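Local coordinates for ferrichrome ABC transporter substrate-binding protein (Staphylococcus pseudintermedius, PDB 5FLY) that probably binds ferric hydroxamate siderophores such as ferrichrome and delivers them to an ABC transporter for iron uptake, at residues 8-19 / 103-111; 216-225 / 243-254. All blocks are in the same frame, centred on the assembly; numbering follows the deposited sequence.

Contact 1: 8-19 / 103-111; sequences FNLKTAKGEEKI and TIAFDYAKY. With 7PG (2,5,8,11,14,17,20,23-octaoxapentacosan-25-ol), chain P.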
loop_
_atom_site.group_PDB
_atom_site.type_symbol
_atom_site.label_atom_id
_atom_site.label_comp_id
_atom_site.label_asym_id
_atom_site.label_seq_id
_atom_site.Cartn_x
_atom_site.Cartn_y
_atom_site.Cartn_z
ATOM N N PHE A 8 -1.274 16.100 16.796
ATOM C CA PHE A 8 -1.305 15.516 15.468
ATOM C C PHE A 8 -2.718 15.663 14.927
ATOM O O PHE A 8 -3.668 15.256 15.572
ATOM C CB PHE A 8 -0.893 14.054 15.495
ATOM C CG PHE A 8 -0.990 13.404 14.169
ATOM C CD1 PHE A 8 0.006 13.606 13.229
ATOM C CD2 PHE A 8 -2.084 12.628 13.833
ATOM C CE1 PHE A 8 -0.069 13.026 11.991
ATOM C CE2 PHE A 8 -2.179 12.058 12.595
ATOM C CZ PHE A 8 -1.165 12.247 11.665
ATOM N N ASN A 9 -2.849 16.270 13.755
ATOM C CA ASN A 9 -4.159 16.522 13.173
ATOM C C ASN A 9 -4.586 15.392 12.254
ATOM O O ASN A 9 -4.221 15.357 11.081
ATOM C CB ASN A 9 -4.130 17.848 12.429
ATOM C CG ASN A 9 -3.749 18.998 13.333
ATOM O OD1 ASN A 9 -4.292 19.139 14.428
ATOM N ND2 ASN A 9 -2.793 19.811 12.896
ATOM N N LEU A 10 -5.353 14.457 12.798
ATOM C CA LEU A 10 -5.791 13.283 12.052
ATOM C C LEU A 10 -7.014 13.582 11.196
ATOM O O LEU A 10 -8.005 14.094 11.699
ATOM C CB LEU A 10 -6.105 12.143 13.025
ATOM C CG LEU A 10 -6.624 10.825 12.446
ATOM C CD1 LEU A 10 -5.561 10.173 11.568
ATOM C CD2 LEU A 10 -7.062 9.894 13.557
ATOM N N LYS A 11 -6.941 13.258 9.909
ATOM C CA LYS A 11 -8.102 13.364 9.034
ATOM C C LYS A 11 -9.067 12.219 9.287
ATOM O O LYS A 11 -8.681 11.059 9.188
ATOM C CB LYS A 11 -7.688 13.351 7.565
ATOM C CG LYS A 11 -6.707 14.438 7.199
ATOM C CD LYS A 11 -6.358 14.381 5.719
ATOM C CE LYS A 11 -6.637 15.721 5.065
ATOM N NZ LYS A 11 -6.488 15.688 3.576
ATOM N N THR A 12 -10.319 12.553 9.595
ATOM C CA THR A 12 -11.335 11.558 9.902
ATOM C C THR A 12 -12.631 11.898 9.181
ATOM O O THR A 12 -12.750 12.961 8.565
ATOM C CB THR A 12 -11.635 11.484 11.409
ATOM O OG1 THR A 12 -12.379 12.644 11.794
ATOM C CG2 THR A 12 -10.356 11.399 12.248
ATOM N N ALA A 13 -13.610 11.006 9.297
ATOM C CA ALA A 13 -14.936 11.230 8.727
ATOM C C ALA A 13 -15.558 12.502 9.269
ATOM O O ALA A 13 -16.344 13.159 8.577
ATOM C CB ALA A 13 -15.848 10.041 9.019
ATOM N N LYS A 14 -15.216 12.841 10.513
ATOM C CA LYS A 14 -15.782 13.998 11.199
ATOM C C LYS A 14 -14.992 15.275 10.938
ATOM O O LYS A 14 -15.308 16.326 11.495
ATOM C CB LYS A 14 -15.835 13.745 12.703
ATOM C CG LYS A 14 -16.558 12.461 13.081
ATOM C CD LYS A 14 -16.310 12.086 14.534
ATOM C CE LYS A 14 -16.917 10.721 14.842
ATOM N NZ LYS A 14 -16.723 10.272 16.257
ATOM N N GLY A 15 -13.954 15.169 10.110
ATOM C CA GLY A 15 -13.106 16.292 9.770
ATOM C C GLY A 15 -11.669 16.093 10.225
ATOM O O GLY A 15 -10.945 15.252 9.678
ATOM N N GLU A 16 -11.251 16.880 11.208
ATOM C CA GLU A 16 -9.928 16.767 11.791
ATOM C C GLU A 16 -10.066 16.504 13.275
ATOM O O GLU A 16 -10.813 17.189 13.976
ATOM C CB GLU A 16 -9.108 18.023 11.541
ATOM C CG GLU A 16 -8.619 18.123 10.107
ATOM C CD GLU A 16 -7.477 19.102 9.940
ATOM O OE1 GLU A 16 -7.077 19.740 10.941
ATOM O OE2 GLU A 16 -6.973 19.224 8.802
ATOM N N GLU A 17 -9.362 15.480 13.733
ATOM C CA GLU A 17 -9.339 15.111 15.133
ATOM C C GLU A 17 -7.945 15.403 15.646
ATOM O O GLU A 17 -6.972 14.893 15.102
ATOM C CB GLU A 17 -9.692 13.641 15.317
ATOM C CG GLU A 17 -9.542 13.159 16.745
ATOM C CD GLU A 17 -10.095 11.765 16.967
ATOM O OE1 GLU A 17 -10.703 11.199 16.026
ATOM O OE2 GLU A 17 -9.929 11.241 18.096
ATOM N N LYS A 18 -7.856 16.241 16.674
ATOM C CA LYS A 18 -6.575 16.576 17.265
ATOM C C LYS A 18 -6.229 15.548 18.306
ATOM O O LYS A 18 -6.997 15.303 19.233
ATOM C CB LYS A 18 -6.593 17.969 17.888
ATOM C CG LYS A 18 -6.595 19.080 16.867
ATOM C CD LYS A 18 -6.262 20.422 17.506
ATOM C CE LYS A 18 -5.469 21.302 16.551
ATOM N NZ LYS A 18 -6.236 21.571 15.295
ATOM N N ILE A 19 -5.065 14.942 18.137
ATOM C CA ILE A 19 -4.599 13.909 19.037
ATOM C C ILE A 19 -3.263 14.347 19.622
ATOM O O ILE A 19 -2.305 14.539 18.890
ATOM C CB ILE A 19 -4.459 12.573 18.310
ATOM C CG1 ILE A 19 -5.813 12.182 17.706
ATOM C CG2 ILE A 19 -3.926 11.498 19.267
ATOM C CD1 ILE A 19 -5.781 10.944 16.868
ATOM N N THR A 103 -2.918 7.178 21.015
ATOM C CA THR A 103 -3.179 6.237 19.934
ATOM C C THR A 103 -3.739 6.977 18.725
ATOM O O THR A 103 -4.736 7.705 18.839
ATOM C CB THR A 103 -4.168 5.129 20.376
ATOM O OG1 THR A 103 -3.547 4.285 21.363
ATOM C CG2 THR A 103 -4.604 4.266 19.183
ATOM N N ILE A 104 -3.073 6.808 17.583
ATOM C CA ILE A 104 -3.589 7.273 16.295
ATOM C C ILE A 104 -4.121 6.082 15.520
ATOM O O ILE A 104 -3.362 5.221 15.054
ATOM C CB ILE A 104 -2.529 7.995 15.443
ATOM C CG1 ILE A 104 -1.851 9.107 16.248
ATOM C CG2 ILE A 104 -3.153 8.603 14.225
ATOM C CD1 ILE A 104 -0.611 9.619 15.604
ATOM N N ALA A 105 -5.444 6.046 15.401
ATOM C CA ALA A 105 -6.135 5.004 14.671
ATOM C C ALA A 105 -6.560 5.561 13.318
ATOM O O ALA A 105 -7.628 6.155 13.149
ATOM C CB ALA A 105 -7.308 4.508 15.458
ATOM N N PHE A 106 -5.675 5.384 12.353
ATOM C CA PHE A 106 -5.874 5.947 11.032
ATOM C C PHE A 106 -7.082 5.386 10.297
ATOM O O PHE A 106 -7.285 4.170 10.229
ATOM C CB PHE A 106 -4.647 5.705 10.168
ATOM C CG PHE A 106 -3.515 6.666 10.422
ATOM C CD1 PHE A 106 -3.512 7.916 9.827
ATOM C CD2 PHE A 106 -2.458 6.308 11.240
ATOM C CE1 PHE A 106 -2.474 8.812 10.068
ATOM C CE2 PHE A 106 -1.416 7.178 11.465
ATOM C CZ PHE A 106 -1.432 8.440 10.887
ATOM N N ASP A 107 -7.847 6.309 9.728
ATOM C CA ASP A 107 -8.827 6.008 8.677
ATOM C C ASP A 107 -8.010 6.009 7.390
ATOM O O ASP A 107 -7.764 7.059 6.788
ATOM C CB ASP A 107 -9.966 7.046 8.664
ATOM C CG ASP A 107 -11.156 6.669 7.754
ATOM O OD1 ASP A 107 -11.108 5.798 6.862
ATOM O OD2 ASP A 107 -12.183 7.328 7.931
ATOM N N TYR A 108 -7.518 4.824 7.033
ATOM C CA TYR A 108 -6.564 4.657 5.937
ATOM C C TYR A 108 -6.919 5.472 4.687
ATOM O O TYR A 108 -6.080 6.198 4.137
ATOM C CB TYR A 108 -6.458 3.181 5.555
ATOM C CG TYR A 108 -5.731 3.006 4.250
ATOM C CD1 TYR A 108 -4.359 3.149 4.200
ATOM C CD2 TYR A 108 -6.420 2.758 3.063
ATOM C CE1 TYR A 108 -3.673 3.032 3.018
ATOM C CE2 TYR A 108 -5.743 2.646 1.862
ATOM C CZ TYR A 108 -4.367 2.782 1.851
ATOM O OH TYR A 108 -3.661 2.667 0.678
ATOM N N ALA A 109 -8.170 5.368 4.252
ATOM C CA ALA A 109 -8.576 5.934 2.971
ATOM C C ALA A 109 -8.549 7.465 2.909
ATOM O O ALA A 109 -8.674 8.035 1.823
ATOM C CB ALA A 109 -9.967 5.432 2.603
ATOM N N LYS A 110 -8.360 8.133 4.045
ATOM C CA LYS A 110 -8.325 9.599 4.065
ATOM C C LYS A 110 -7.001 10.199 3.583
ATOM O O LYS A 110 -6.915 11.414 3.389
ATOM C CB LYS A 110 -8.620 10.106 5.477
ATOM C CG LYS A 110 -10.021 9.816 5.949
ATOM C CD LYS A 110 -11.036 10.535 5.095
ATOM C CE LYS A 110 -12.451 10.268 5.558
ATOM N NZ LYS A 110 -13.396 11.035 4.701
ATOM N N TYR A 111 -5.989 9.359 3.382
ATOM C CA TYR A 111 -4.666 9.806 2.926
ATOM C C TYR A 111 -4.248 9.080 1.651
ATOM O O TYR A 111 -4.236 7.846 1.621
ATOM C CB TYR A 111 -3.589 9.547 3.992
ATOM C CG TYR A 111 -3.760 10.328 5.278
ATOM C CD1 TYR A 111 -4.577 9.867 6.301
ATOM C CD2 TYR A 111 -3.091 11.532 5.465
ATOM C CE1 TYR A 111 -4.724 10.594 7.474
ATOM C CE2 TYR A 111 -3.228 12.255 6.636
ATOM C CZ TYR A 111 -4.047 11.782 7.634
ATOM O OH TYR A 111 -4.164 12.510 8.809
HETATM C C2 7PG P . -2.661 -7.464 3.576
HETATM O O1 7PG P . -2.692 -8.744 3.007
HETATM C C3 7PG P . -3.600 -8.861 1.950
HETATM C C4 7PG P . -4.879 -9.539 2.432
HETATM O O2 7PG P . -5.645 -9.996 1.349
HETATM C C5 7PG P . -5.927 -9.026 0.383
HETATM C C6 7PG P . -7.324 -9.209 -0.202
HETATM O O3 7PG P . -7.873 -7.952 -0.499
HETATM C C7 7PG P . -8.529 -7.297 0.552
HETATM C C8 7PG P . -8.771 -5.837 0.159
HETATM O O4 7PG P . -9.305 -5.070 1.209
HETATM C C9 7PG P . -8.516 -5.029 2.358
HETATM C C10 7PG P . -8.698 -3.753 3.182
HETATM O O5 7PG P . -7.460 -3.496 3.796
HETATM C C11 7PG P . -7.260 -2.230 4.366
HETATM C C12 7PG P . -5.755 -1.957 4.463
HETATM O O6 7PG P . -5.409 -0.830 3.698
HETATM C C13 7PG P . -4.871 -1.054 2.423
HETATM C C14 7PG P . -3.473 -1.651 2.538
HETATM O O7 7PG P . -2.642 -1.023 1.606
HETATM C C15 7PG P . -1.287 -0.959 1.964
HETATM O O HOH W 1 -2.801 14.791 8.945
HETATM O O HOH W 2 -7.097 8.945 8.915
HETATM O O HOH W 3 -5.242 13.627 3.022
HETATM O O HOH W 4 -12.834 8.577 10.209
#

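Contact 2: 216-225 / 243-254; sequences GDVIITAKAK and AVQNKYAFNVDS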
loop_
_atom_site.group_PDB
_atom_site.type_symbol
_atom_site.label_atom_id
_atom_site.label_comp_id
_atom_site.label_asym_id
_atom_site.label_seq_id
_atom_site.Cartn_x
_atom_site.Cartn_y
_atom_site.Cartn_z
ATOM N N GLY A 216 -8.288 -3.902 -18.868
ATOM C CA GLY A 216 -7.707 -2.814 -19.641
ATOM C C GLY A 216 -6.661 -3.293 -20.632
ATOM O O GLY A 216 -6.620 -4.476 -20.974
ATOM N N ASP A 217 -5.816 -2.370 -21.090
ATOM C CA ASP A 217 -4.809 -2.669 -22.107
ATOM C C ASP A 217 -3.723 -3.600 -21.581
ATOM O O ASP A 217 -3.135 -4.390 -22.337
ATOM C CB ASP A 217 -4.177 -1.374 -22.616
ATOM C CG ASP A 217 -5.182 -0.472 -23.297
ATOM O OD1 ASP A 217 -6.080 -1.004 -23.984
ATOM O OD2 ASP A 217 -5.086 0.759 -23.125
ATOM N N VAL A 218 -3.471 -3.489 -20.280
ATOM C CA VAL A 218 -2.465 -4.272 -19.572
ATOM C C VAL A 218 -3.156 -4.867 -18.351
ATOM O O VAL A 218 -3.917 -4.172 -17.670
ATOM C CB VAL A 218 -1.258 -3.419 -19.134
ATOM C CG1 VAL A 218 -0.293 -4.240 -18.288
ATOM C CG2 VAL A 218 -0.545 -2.813 -20.344
ATOM N N ILE A 219 -2.911 -6.151 -18.086
ATOM C CA ILE A 219 -3.491 -6.804 -16.919
ATOM C C ILE A 219 -2.417 -7.417 -16.045
ATOM O O ILE A 219 -1.659 -8.277 -16.470
ATOM C CB ILE A 219 -4.492 -7.901 -17.300
ATOM C CG1 ILE A 219 -5.570 -7.346 -18.231
ATOM C CG2 ILE A 219 -5.110 -8.517 -16.013
ATOM C CD1 ILE A 219 -6.462 -8.420 -18.805
ATOM N N ILE A 220 -2.397 -6.969 -14.803
ATOM C CA ILE A 220 -1.420 -7.416 -13.840
ATOM C C ILE A 220 -2.145 -8.205 -12.776
ATOM O O ILE A 220 -3.124 -7.721 -12.213
ATOM C CB ILE A 220 -0.661 -6.246 -13.226
ATOM C CG1 ILE A 220 0.097 -5.484 -14.326
ATOM C CG2 ILE A 220 0.277 -6.747 -12.121
ATOM C CD1 ILE A 220 0.647 -4.145 -13.870
ATOM N N THR A 221 -1.665 -9.428 -12.534
ATOM C CA THR A 221 -2.211 -10.300 -11.497
ATOM C C THR A 221 -1.230 -10.452 -10.335
ATOM O O THR A 221 -0.126 -10.972 -10.489
ATOM C CB THR A 221 -2.561 -11.682 -12.057
ATOM O OG1 THR A 221 -3.569 -11.523 -13.056
ATOM C CG2 THR A 221 -3.079 -12.626 -10.948
ATOM N N ALA A 222 -1.658 -9.978 -9.173
ATOM C CA ALA A 222 -0.905 -10.151 -7.942
ATOM C C ALA A 222 -1.294 -11.476 -7.316
ATOM O O ALA A 222 -2.476 -11.715 -7.074
ATOM C CB ALA A 222 -1.168 -9.016 -6.989
ATOM N N LYS A 223 -0.310 -12.335 -7.091
ATOM C CA LYS A 223 -0.565 -13.649 -6.507
ATOM C C LYS A 223 0.627 -14.122 -5.702
ATOM O O LYS A 223 1.743 -13.606 -5.838
ATOM C CB LYS A 223 -0.892 -14.675 -7.589
ATOM C CG LYS A 223 0.243 -14.909 -8.588
ATOM C CD LYS A 223 -0.113 -15.985 -9.616
ATOM C CE LYS A 223 -0.122 -17.378 -8.995
ATOM N NZ LYS A 223 1.242 -17.860 -8.666
ATOM N N ALA A 224 0.381 -15.103 -4.847
ATOM C CA ALA A 224 1.470 -15.707 -4.094
ATOM C C ALA A 224 2.385 -16.491 -5.014
ATOM O O ALA A 224 1.947 -17.163 -5.935
ATOM C CB ALA A 224 0.932 -16.607 -3.006
ATOM N N LYS A 225 3.678 -16.415 -4.735
ATOM C CA LYS A 225 4.670 -17.105 -5.543
ATOM C C LYS A 225 4.428 -18.614 -5.548
ATOM O O LYS A 225 4.633 -19.272 -6.566
ATOM C CB LYS A 225 6.070 -16.782 -5.016
ATOM C CG LYS A 225 7.127 -16.597 -6.085
ATOM C CD LYS A 225 8.350 -15.901 -5.487
ATOM C CE LYS A 225 9.477 -15.727 -6.493
ATOM N NZ LYS A 225 10.579 -14.903 -5.909
ATOM N N ALA A 243 -5.782 -7.665 -23.911
ATOM C CA ALA A 243 -4.491 -7.606 -23.222
ATOM C C ALA A 243 -3.767 -8.946 -23.309
ATOM O O ALA A 243 -2.565 -8.992 -23.513
ATOM C CB ALA A 243 -4.667 -7.209 -21.777
ATOM N N VAL A 244 -4.518 -10.029 -23.140
ATOM C CA VAL A 244 -3.953 -11.370 -23.158
ATOM C C VAL A 244 -3.534 -11.732 -24.591
ATOM O O VAL A 244 -2.477 -12.305 -24.787
ATOM C CB VAL A 244 -4.948 -12.395 -22.576
ATOM C CG1 VAL A 244 -4.444 -13.814 -22.732
ATOM C CG2 VAL A 244 -5.189 -12.089 -21.099
ATOM N N GLN A 245 -4.352 -11.386 -25.581
ATOM C CA GLN A 245 -3.967 -11.554 -26.984
ATOM C C GLN A 245 -2.711 -10.749 -27.355
ATOM O O GLN A 245 -1.887 -11.208 -28.158
ATOM C CB GLN A 245 -5.132 -11.155 -27.901
ATOM C CG GLN A 245 -6.336 -12.085 -27.820
ATOM C CD GLN A 245 -7.333 -11.865 -28.948
ATOM O OE1 GLN A 245 -6.951 -11.633 -30.097
ATOM N NE2 GLN A 245 -8.619 -11.948 -28.628
ATOM N N ASN A 246 -2.566 -9.551 -26.791
ATOM C CA ASN A 246 -1.393 -8.716 -27.066
ATOM C C ASN A 246 -0.167 -9.114 -26.233
ATOM O O ASN A 246 0.902 -8.508 -26.364
ATOM C CB ASN A 246 -1.717 -7.230 -26.815
ATOM C CG ASN A 246 -2.652 -6.642 -27.859
ATOM O OD1 ASN A 246 -2.741 -7.136 -28.990
ATOM N ND2 ASN A 246 -3.355 -5.582 -27.483
ATOM N N LYS A 247 -0.319 -10.138 -25.393
ATOM C CA LYS A 247 0.725 -10.571 -24.455
ATOM C C LYS A 247 1.168 -9.425 -23.529
ATOM O O LYS A 247 2.354 -9.223 -23.247
ATOM C CB LYS A 247 1.909 -11.165 -25.229
ATOM C CG LYS A 247 1.494 -12.449 -25.952
ATOM C CD LYS A 247 2.569 -12.994 -26.855
ATOM C CE LYS A 247 2.043 -14.188 -27.617
ATOM N NZ LYS A 247 2.919 -14.562 -28.771
ATOM N N TYR A 248 0.160 -8.699 -23.059
ATOM C CA TYR A 248 0.312 -7.590 -22.139
ATOM C C TYR A 248 -0.254 -7.973 -20.768
ATOM O O TYR A 248 -0.946 -7.183 -20.128
ATOM C CB TYR A 248 -0.408 -6.348 -22.678
ATOM C CG TYR A 248 0.345 -5.556 -23.728
ATOM C CD1 TYR A 248 1.512 -6.036 -24.310
ATOM C CD2 TYR A 248 -0.120 -4.307 -24.121
ATOM C CE1 TYR A 248 2.197 -5.278 -25.261
ATOM C CE2 TYR A 248 0.550 -3.552 -25.071
ATOM C CZ TYR A 248 1.708 -4.040 -25.632
ATOM O OH TYR A 248 2.370 -3.275 -26.576
ATOM N N ALA A 249 0.032 -9.193 -20.328
ATOM C CA ALA A 249 -0.478 -9.678 -19.049
ATOM C C ALA A 249 0.648 -10.386 -18.317
ATOM O O ALA A 249 1.310 -11.255 -18.882
ATOM C CB ALA A 249 -1.686 -10.612 -19.252
ATOM N N PHE A 250 0.893 -9.998 -17.070
ATOM C CA PHE A 250 1.938 -10.640 -16.280
ATOM C C PHE A 250 1.555 -10.668 -14.815
ATOM O O PHE A 250 0.671 -9.928 -14.378
ATOM C CB PHE A 250 3.314 -9.956 -16.470
ATOM C CG PHE A 250 3.373 -8.498 -16.060
ATOM C CD1 PHE A 250 3.109 -7.486 -16.979
ATOM C CD2 PHE A 250 3.749 -8.134 -14.772
ATOM C CE1 PHE A 250 3.196 -6.143 -16.604
ATOM C CE2 PHE A 250 3.838 -6.805 -14.402
ATOM C CZ PHE A 250 3.560 -5.809 -15.320
ATOM N N ASN A 251 2.210 -11.563 -14.086
ATOM C CA ASN A 251 1.998 -11.720 -12.656
ATOM C C ASN A 251 3.051 -11.001 -11.842
ATOM O O ASN A 251 4.208 -10.860 -12.265
ATOM C CB ASN A 251 2.020 -13.192 -12.249
ATOM C CG ASN A 251 0.993 -14.028 -12.987
ATOM O OD1 ASN A 251 -0.058 -13.541 -13.372
ATOM N ND2 ASN A 251 1.292 -15.308 -13.156
ATOM N N VAL A 252 2.645 -10.558 -10.662
ATOM C CA VAL A 252 3.587 -10.045 -9.674
ATOM C C VAL A 252 3.364 -10.737 -8.321
ATOM O O VAL A 252 2.314 -11.309 -8.078
ATOM C CB VAL A 252 3.455 -8.519 -9.497
ATOM C CG1 VAL A 252 3.743 -7.778 -10.812
ATOM C CG2 VAL A 252 2.071 -8.161 -8.986
ATOM N N ASP A 253 4.364 -10.639 -7.442
ATOM C CA ASP A 253 4.373 -11.273 -6.125
ATOM C C ASP A 253 3.552 -10.456 -5.138
ATOM O O ASP A 253 3.980 -9.384 -4.721
ATOM C CB ASP A 253 5.824 -11.414 -5.636
ATOM C CG ASP A 253 5.945 -12.154 -4.315
ATOM O OD1 ASP A 253 4.992 -12.180 -3.513
ATOM O OD2 ASP A 253 7.041 -12.696 -4.062
ATOM N N SER A 254 2.379 -10.959 -4.754
ATOM C CA SER A 254 1.481 -10.167 -3.930
ATOM C C SER A 254 2.088 -9.805 -2.573
ATOM O O SER A 254 1.832 -8.712 -2.082
ATOM C CB SER A 254 0.143 -10.890 -3.740
ATOM O OG SER A 254 0.322 -12.184 -3.229
HETATM O O HOH W 5 -7.902 -6.639 -22.153
HETATM O O HOH W 6 -3.700 -4.228 -25.046
HETATM O O HOH W 7 4.509 -14.869 -2.515
#

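Contact 1: 8-19 / 103-111
Tyr111 meets Lys11 twice, its hydroxyl at the lysine's backbone N and its ring at the lysine's aliphatic chain. Lys11 N donates an almost straight hydrogen bond to Tyr111 OH (3.1 Å, N-H...O 172°), while the aliphatic part of the lysine crosses over one face of the phenol ring, CD lying 4.2 Å from the ring centroid in a CH-pi contact. The Lys11 chain bends at its third torsion, and NZ continues past the ring to a water that also donates to Lys110 O. Tyr111 OH has a further partner, a water near the plane of its ring that donates to Asn9 O; with Lys11 N it makes two bonds to the hydroxyl. Next to the Lys11-Tyr111 pair, Leu10 brings CD1 to Phe106 CD1 (3.5 Å) and to the edge of the Tyr111 ring. Phe8, with CG anti to its backbone N (chi1 177°), carries Ile104 CD1 over one ring face, 4.2 Å from the centroid, and brings CZ to 3.9 Å from Phe106 CZ, the two ring planes steeply inclined at 75°. Phe8, Leu10 and Lys11 belong to the antiparallel hairpin 5-12/15-22, which packs by side chains against 103-106, an edge strand of the parallel N-terminal sheet; strands 8-12 and 103-106 pass 8.2 Å apart, so no backbone ladder joins them. At and just before the type I turn Thr12 to Gly15, waters supplement the packing of Lys110 CE: one links Ala13 N to Asp107 OD2, another donates to both Lys11 O and Asp107 O. Farther out, Ile123 of helix 113-124 touches Phe8 and Ile104, and Tyr35 stacks on Phe106. Tyr108 turns from the hairpin into the ligand pocket, one ring face under O6 of the bound polyether and its OH hydrogen-bonded to Asn174 O.

Contact 2: 216-225 / 243-254
The Phe250 ring carries Ile220 CG1 over one face, 4.0 Å from its centroid and displaced toward the rim, a CH-pi contact between neighbours on paired strands. Its CG sits between the backbone N and the carbonyl carbon (chi1 61°), which lays the ring alongside the isoleucine. The Tyr248 ring receives Asp217 O at its edge, close to its plane (3.5 Å from CD2), and Asn246 CB over one face. Six backbone hydrogen bonds form a parallel ladder between the strands, from Ile219 N to Tyr248 O (3.0 Å) through to Ser254 N on Lys223 O, the last approaching from above the carbonyl plane. Val252 CG1 extends the apolar face with Ile220 CG2 (3.8 Å). On the reverse face, Asn251 OD1 lies beside Thr221 CB (3.4 Å) and accepts a hydrogen bond from Gln233. Ala243 CB, in the preceding helix, fits against Asp217 O and Ile219 CG1. Strands 218-223 and 249-253, joined through helices 236-239 and 242-245 in a beta-alpha-beta crossover, lie at one edge of the C-terminal mixed sheet. Strand 158-164 pairs with the other edge of 218-223, and helix 262-278 covers Ile220, Phe250 and Val252.

From the N terminus, the chain first forms hairpin 5-12/15-22, then passes through strands 28-30, 46-50, 68-69 and 84-88 before 103-111 returns to it: contact 1 closes this long loop and ties the hairpin to the edge of the N-terminal sheet. Helices 113-124 and 127-152 follow, the second leading to the C-terminal sheet. There contact 2 closes a much shorter excursion, pairing 249-253 with 218-223 in the C-terminal lobe. The two loops are in series, neither nested nor crossed, with centres 35 Å apart on opposite sides of the chain's centre. Each belongs to one lobe of this class III binding protein, with the bound polyether between them.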